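Local coordinates for protein citrate synthase (Metallosphaera sedula, PDB 6ABX) that probably catalyses the condensation of oxaloacetate with acetyl-CoA and water to citrate and CoA, a step of the tricarboxylic acid cycle, at residues P142-Y154 / R160-L173. Sequence-based numbering, arbitrary orientation.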
loop_
_atom_site.group_PDB
_atom_site.type_symbol
_atom_site.label_atom_id
_atom_site.label_comp_id
_atom_site.label_asym_id
_atom_site.label_seq_id
_atom_site.Cartn_x
_atom_site.Cartn_y
_atom_site.Cartn_z
ATOM N N PRO A 142 0.167 -9.661 -26.365
ATOM C CA PRO A 142 -1.155 -10.242 -26.200
ATOM C C PRO A 142 -1.929 -10.340 -27.507
ATOM O O PRO A 142 -1.796 -9.464 -28.380
ATOM C CB PRO A 142 -1.925 -9.294 -25.255
ATOM C CG PRO A 142 -0.996 -8.146 -24.981
ATOM C CD PRO A 142 0.364 -8.453 -25.591
ATOM N N ASP A 143 -2.730 -11.393 -27.577
ATOM C CA ASP A 143 -3.579 -11.681 -28.730
ATOM C C ASP A 143 -5.024 -11.465 -28.310
ATOM O O ASP A 143 -5.601 -12.253 -27.557
ATOM C CB ASP A 143 -3.338 -13.072 -29.290
ATOM C CG ASP A 143 -4.200 -13.444 -30.479
ATOM O OD1 ASP A 143 -5.167 -12.686 -30.793
ATOM O OD2 ASP A 143 -3.867 -14.445 -31.134
ATOM N N PRO A 144 -5.621 -10.345 -28.746
ATOM C CA PRO A 144 -6.952 -9.963 -28.303
ATOM C C PRO A 144 -8.081 -10.840 -28.861
ATOM O O PRO A 144 -9.161 -10.829 -28.285
ATOM C CB PRO A 144 -7.028 -8.465 -28.665
ATOM C CG PRO A 144 -6.128 -8.361 -29.846
ATOM C CD PRO A 144 -4.998 -9.337 -29.626
ATOM N N SER A 145 -7.776 -11.808 -29.731
ATOM C CA SER A 145 -8.753 -12.802 -30.150
ATOM C C SER A 145 -8.872 -13.962 -29.156
ATOM O O SER A 145 -9.785 -14.777 -29.260
ATOM C CB SER A 145 -8.420 -13.341 -31.546
ATOM O OG SER A 145 -7.285 -14.187 -31.479
ATOM N N LEU A 146 -7.959 -14.036 -28.185
ATOM C CA LEU A 146 -7.940 -15.113 -27.249
ATOM C C LEU A 146 -8.602 -14.676 -25.939
ATOM O O LEU A 146 -8.448 -13.561 -25.567
ATOM C CB LEU A 146 -6.486 -15.544 -26.996
ATOM C CG LEU A 146 -5.716 -16.070 -28.203
ATOM C CD1 LEU A 146 -4.296 -16.472 -27.772
ATOM C CD2 LEU A 146 -6.475 -17.266 -28.783
ATOM N N SER A 147 -9.223 -15.635 -25.259
ATOM C CA SER A 147 -9.739 -15.376 -23.909
ATOM C C SER A 147 -8.594 -15.264 -22.900
ATOM O O SER A 147 -7.446 -15.484 -23.198
ATOM C CB SER A 147 -10.726 -16.419 -23.513
ATOM O OG SER A 147 -11.925 -16.203 -24.286
ATOM N N HIS A 148 -8.947 -14.790 -21.710
ATOM C CA HIS A 148 -7.937 -14.372 -20.723
ATOM C C HIS A 148 -6.922 -15.480 -20.480
ATOM O O HIS A 148 -5.722 -15.195 -20.498
ATOM C CB HIS A 148 -8.614 -13.938 -19.426
ATOM C CG HIS A 148 -7.675 -13.564 -18.355
ATOM N ND1 HIS A 148 -7.263 -12.267 -18.184
ATOM C CD2 HIS A 148 -7.039 -14.316 -17.415
ATOM C CE1 HIS A 148 -6.440 -12.222 -17.141
ATOM N NE2 HIS A 148 -6.276 -13.454 -16.664
ATOM N N SER A 149 -7.391 -16.660 -20.082
ATOM C CA SER A 149 -6.456 -17.728 -19.642
ATOM C C SER A 149 -5.707 -18.312 -20.855
ATOM O O SER A 149 -4.506 -18.608 -20.743
ATOM C CB SER A 149 -7.214 -18.782 -18.875
ATOM O OG SER A 149 -7.766 -18.223 -17.682
ATOM N N GLU A 150 -6.398 -18.432 -21.987
ATOM C CA GLU A 150 -5.726 -18.937 -23.213
ATOM C C GLU A 150 -4.575 -17.978 -23.594
ATOM O O GLU A 150 -3.445 -18.384 -23.922
ATOM C CB GLU A 150 -6.708 -19.110 -24.375
ATOM C CG GLU A 150 -5.965 -19.754 -25.538
ATOM C CD GLU A 150 -6.728 -20.246 -26.751
ATOM O OE1 GLU A 150 -7.977 -19.992 -26.811
ATOM O OE2 GLU A 150 -6.046 -20.876 -27.633
ATOM N N ASN A 151 -4.859 -16.676 -23.552
ATOM C CA ASN A 151 -3.877 -15.679 -23.885
ATOM C C ASN A 151 -2.688 -15.711 -22.911
ATOM O O ASN A 151 -1.530 -15.461 -23.318
ATOM C CB ASN A 151 -4.459 -14.266 -23.885
ATOM C CG ASN A 151 -3.427 -13.237 -24.258
ATOM O OD1 ASN A 151 -2.968 -13.232 -25.413
ATOM N ND2 ASN A 151 -3.104 -12.347 -23.341
ATOM N N PHE A 152 -2.955 -15.921 -21.617
ATOM C CA PHE A 152 -1.907 -15.907 -20.619
ATOM C C PHE A 152 -0.886 -17.028 -20.936
ATOM O O PHE A 152 0.337 -16.799 -20.964
ATOM C CB PHE A 152 -2.518 -16.091 -19.217
ATOM C CG PHE A 152 -1.686 -15.604 -18.056
ATOM C CD1 PHE A 152 -0.343 -15.288 -18.179
ATOM C CD2 PHE A 152 -2.268 -15.452 -16.813
ATOM C CE1 PHE A 152 0.391 -14.826 -17.105
ATOM C CE2 PHE A 152 -1.516 -15.023 -15.732
ATOM C CZ PHE A 152 -0.212 -14.653 -15.888
ATOM N N LEU A 153 -1.391 -18.200 -21.267
ATOM C CA LEU A 153 -0.507 -19.325 -21.619
ATOM C C LEU A 153 0.198 -19.081 -22.952
ATOM O O LEU A 153 1.367 -19.382 -23.108
ATOM C CB LEU A 153 -1.289 -20.631 -21.647
ATOM C CG LEU A 153 -1.777 -21.124 -20.282
ATOM C CD1 LEU A 153 -2.634 -22.359 -20.446
ATOM C CD2 LEU A 153 -0.621 -21.378 -19.350
ATOM N N TYR A 154 -0.495 -18.455 -23.892
ATOM C CA TYR A 154 0.082 -18.084 -25.200
ATOM C C TYR A 154 1.274 -17.135 -25.011
ATOM O O TYR A 154 2.328 -17.310 -25.592
ATOM C CB TYR A 154 -0.993 -17.448 -26.083
ATOM C CG TYR A 154 -0.458 -16.721 -27.280
ATOM C CD1 TYR A 154 0.113 -17.429 -28.325
ATOM C CD2 TYR A 154 -0.429 -15.347 -27.336
ATOM C CE1 TYR A 154 0.680 -16.756 -29.401
ATOM C CE2 TYR A 154 0.101 -14.661 -28.421
ATOM C CZ TYR A 154 0.637 -15.381 -29.471
ATOM O OH TYR A 154 1.199 -14.726 -30.544
ATOM N N ARG A 160 -0.352 -21.335 -28.938
ATOM C CA ARG A 160 -1.635 -21.478 -28.279
ATOM C C ARG A 160 -1.652 -22.782 -27.501
ATOM O O ARG A 160 -1.083 -23.792 -27.926
ATOM C CB ARG A 160 -2.793 -21.349 -29.272
ATOM C CG ARG A 160 -2.949 -19.923 -29.770
ATOM C CD ARG A 160 -3.990 -19.750 -30.842
ATOM N NE ARG A 160 -3.987 -18.420 -31.453
ATOM C CZ ARG A 160 -4.884 -18.036 -32.365
ATOM N NH1 ARG A 160 -5.735 -18.931 -32.845
ATOM N NH2 ARG A 160 -4.955 -16.776 -32.771
ATOM N N PRO A 161 -2.210 -22.758 -26.273
ATOM C CA PRO A 161 -2.237 -23.941 -25.433
ATOM C C PRO A 161 -3.338 -24.931 -25.807
ATOM O O PRO A 161 -4.315 -24.524 -26.461
ATOM C CB PRO A 161 -2.559 -23.329 -24.047
ATOM C CG PRO A 161 -3.452 -22.165 -24.378
ATOM C CD PRO A 161 -2.799 -21.565 -25.612
ATOM N N SER A 162 -3.276 -26.124 -25.205
ATOM C CA SER A 162 -4.393 -27.078 -25.261
ATOM C C SER A 162 -5.584 -26.541 -24.482
ATOM O O SER A 162 -5.402 -25.828 -23.488
ATOM C CB SER A 162 -3.994 -28.423 -24.719
ATOM O OG SER A 162 -3.771 -28.368 -23.315
ATOM N N PRO A 163 -6.830 -26.832 -24.913
ATOM C CA PRO A 163 -8.019 -26.493 -24.124
ATOM C C PRO A 163 -8.021 -27.019 -22.672
ATOM O O PRO A 163 -8.559 -26.311 -21.773
ATOM C CB PRO A 163 -9.180 -27.098 -24.942
ATOM C CG PRO A 163 -8.644 -27.069 -26.372
ATOM C CD PRO A 163 -7.177 -27.417 -26.222
ATOM N N SER A 164 -7.426 -28.191 -22.422
ATOM C CA SER A 164 -7.331 -28.731 -21.039
ATOM C C SER A 164 -6.376 -27.872 -20.204
ATOM O O SER A 164 -6.680 -27.574 -19.070
ATOM C CB SER A 164 -6.944 -30.193 -20.979
ATOM O OG SER A 164 -5.691 -30.396 -21.598
ATOM N N ASP A 165 -5.223 -27.467 -20.748
ATOM C CA ASP A 165 -4.320 -26.562 -20.011
ATOM C C ASP A 165 -5.045 -25.243 -19.728
ATOM O O ASP A 165 -4.963 -24.705 -18.617
ATOM C CB ASP A 165 -2.974 -26.344 -20.719
ATOM C CG ASP A 165 -1.941 -27.445 -20.500
ATOM O OD1 ASP A 165 -2.242 -28.393 -19.748
ATOM O OD2 ASP A 165 -0.809 -27.296 -21.019
ATOM N N THR A 166 -5.709 -24.690 -20.734
ATOM C CA THR A 166 -6.418 -23.441 -20.549
ATOM C C THR A 166 -7.423 -23.561 -19.402
ATOM O O THR A 166 -7.518 -22.639 -18.577
ATOM C CB THR A 166 -7.145 -23.006 -21.816
ATOM O OG1 THR A 166 -6.074 -22.863 -22.758
ATOM C CG2 THR A 166 -7.943 -21.739 -21.630
ATOM N N ARG A 167 -8.225 -24.630 -19.408
ATOM C CA ARG A 167 -9.240 -24.798 -18.416
ATOM C C ARG A 167 -8.649 -24.847 -17.005
ATOM O O ARG A 167 -9.190 -24.242 -16.061
ATOM C CB ARG A 167 -9.995 -26.106 -18.659
ATOM C CG ARG A 167 -11.141 -26.322 -17.696
ATOM C CD ARG A 167 -12.268 -25.402 -18.072
ATOM N NE ARG A 167 -13.456 -25.638 -17.274
ATOM C CZ ARG A 167 -14.405 -26.525 -17.577
ATOM N NH1 ARG A 167 -14.239 -27.386 -18.575
ATOM N NH2 ARG A 167 -15.539 -26.514 -16.891
ATOM N N VAL A 168 -7.549 -25.582 -16.833
ATOM C CA VAL A 168 -6.885 -25.692 -15.513
ATOM C C VAL A 168 -6.402 -24.319 -15.045
ATOM O O VAL A 168 -6.634 -23.947 -13.893
ATOM C CB VAL A 168 -5.753 -26.744 -15.501
ATOM C CG1 VAL A 168 -5.119 -26.772 -14.127
ATOM C CG2 VAL A 168 -6.296 -28.130 -15.868
ATOM N N LEU A 169 -5.812 -23.536 -15.941
ATOM C CA LEU A 169 -5.362 -22.178 -15.552
ATOM C C LEU A 169 -6.577 -21.321 -15.170
ATOM O O LEU A 169 -6.565 -20.576 -14.147
ATOM C CB LEU A 169 -4.587 -21.479 -16.664
ATOM C CG LEU A 169 -4.152 -20.067 -16.295
ATOM C CD1 LEU A 169 -3.337 -20.035 -15.037
ATOM C CD2 LEU A 169 -3.367 -19.429 -17.435
ATOM N N ASP A 170 -7.657 -21.412 -15.968
ATOM C CA ASP A 170 -8.837 -20.624 -15.756
ATOM C C ASP A 170 -9.417 -20.896 -14.349
ATOM O O ASP A 170 -9.721 -20.000 -13.576
ATOM C CB ASP A 170 -9.834 -20.950 -16.856
ATOM C CG ASP A 170 -10.784 -19.818 -17.085
ATOM O OD1 ASP A 170 -10.307 -18.718 -17.551
ATOM O OD2 ASP A 170 -11.932 -20.032 -16.743
ATOM N N VAL A 171 -9.589 -22.158 -13.998
ATOM C CA VAL A 171 -10.062 -22.507 -12.673
ATOM C C VAL A 171 -9.086 -22.046 -11.581
ATOM O O VAL A 171 -9.540 -21.420 -10.565
ATOM C CB VAL A 171 -10.329 -24.014 -12.567
ATOM C CG1 VAL A 171 -10.639 -24.437 -11.124
ATOM C CG2 VAL A 171 -11.443 -24.438 -13.497
ATOM N N SER A 172 -7.771 -22.312 -11.739
ATOM C CA SER A 172 -6.837 -21.888 -10.770
ATOM C C SER A 172 -6.871 -20.371 -10.508
ATOM O O SER A 172 -6.819 -19.958 -9.328
ATOM C CB SER A 172 -5.442 -22.343 -11.142
ATOM O OG SER A 172 -5.469 -23.709 -11.458
ATOM N N LEU A 173 -7.052 -19.535 -11.552
ATOM C CA LEU A 173 -7.201 -18.101 -11.360
ATOM C C LEU A 173 -8.540 -17.767 -10.683
ATOM O O LEU A 173 -8.543 -16.961 -9.716
ATOM C CB LEU A 173 -7.081 -17.377 -12.706
ATOM C CG LEU A 173 -5.712 -17.468 -13.377
ATOM C CD1 LEU A 173 -5.777 -16.924 -14.789
ATOM C CD2 LEU A 173 -4.665 -16.743 -12.541
HETATM O O HOH W 1 -2.214 -16.544 -30.880
HETATM O O HOH W 2 -10.329 -17.093 -19.751
HETATM O O HOH W 3 -6.909 -21.089 -30.452
#
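Ser149 is the knob of this helix pair: its side chain sits in a hole formed by Thr166, Leu169, Asp170 and Leu173, and its OG donates to the anti lone pair of Asp170 OD1 at 2.6 Å. A water joins the same Asp170 OD1 to Ser149 N near the start of helix 148-157. Beside the knob, Leu153 and Leu169 meet tip to tip, Leu153 CG 3.7 Å from Leu169 CD2, while Leu153 CD1 lies against Pro161 CB. The Pro161 ring also packs on Glu150, whose CG is 3.6 Å from Pro161 CD.

Arg160, its chain straight (chi2 175°), reaches past Glu150 OE2, and its NH2 forms a salt bridge with Asp143 OD2 (3.0 Å), the carboxylate and guanidinium planes 46° apart. Leu146 CD2 lies over one guanidinium face, offset toward its rim, and a second water links Arg160 NE to Asp143 OD2. Asp143 OD1 accepts from Ser145 N, an Asx turn, and also from Ser145 OG, both from one face; Asp143 N donates to Asn151 OD1. An alanine here is likely to cost Arg160 this salt bridge and leave Ser145 N and OG without their shared acceptor.

In this mainly helical citrate synthase fold, the axes of residues 148-154 and 163-173 approach to 8.6 Å, their N-to-C directions 111° apart. The Phe43 ring stacks on His148 and Phe43 N donates to Asp170 OD2; helix 112-134 backs His148 and Phe152, whereas helices 261-270 and 310-316 pack against helix 163-174.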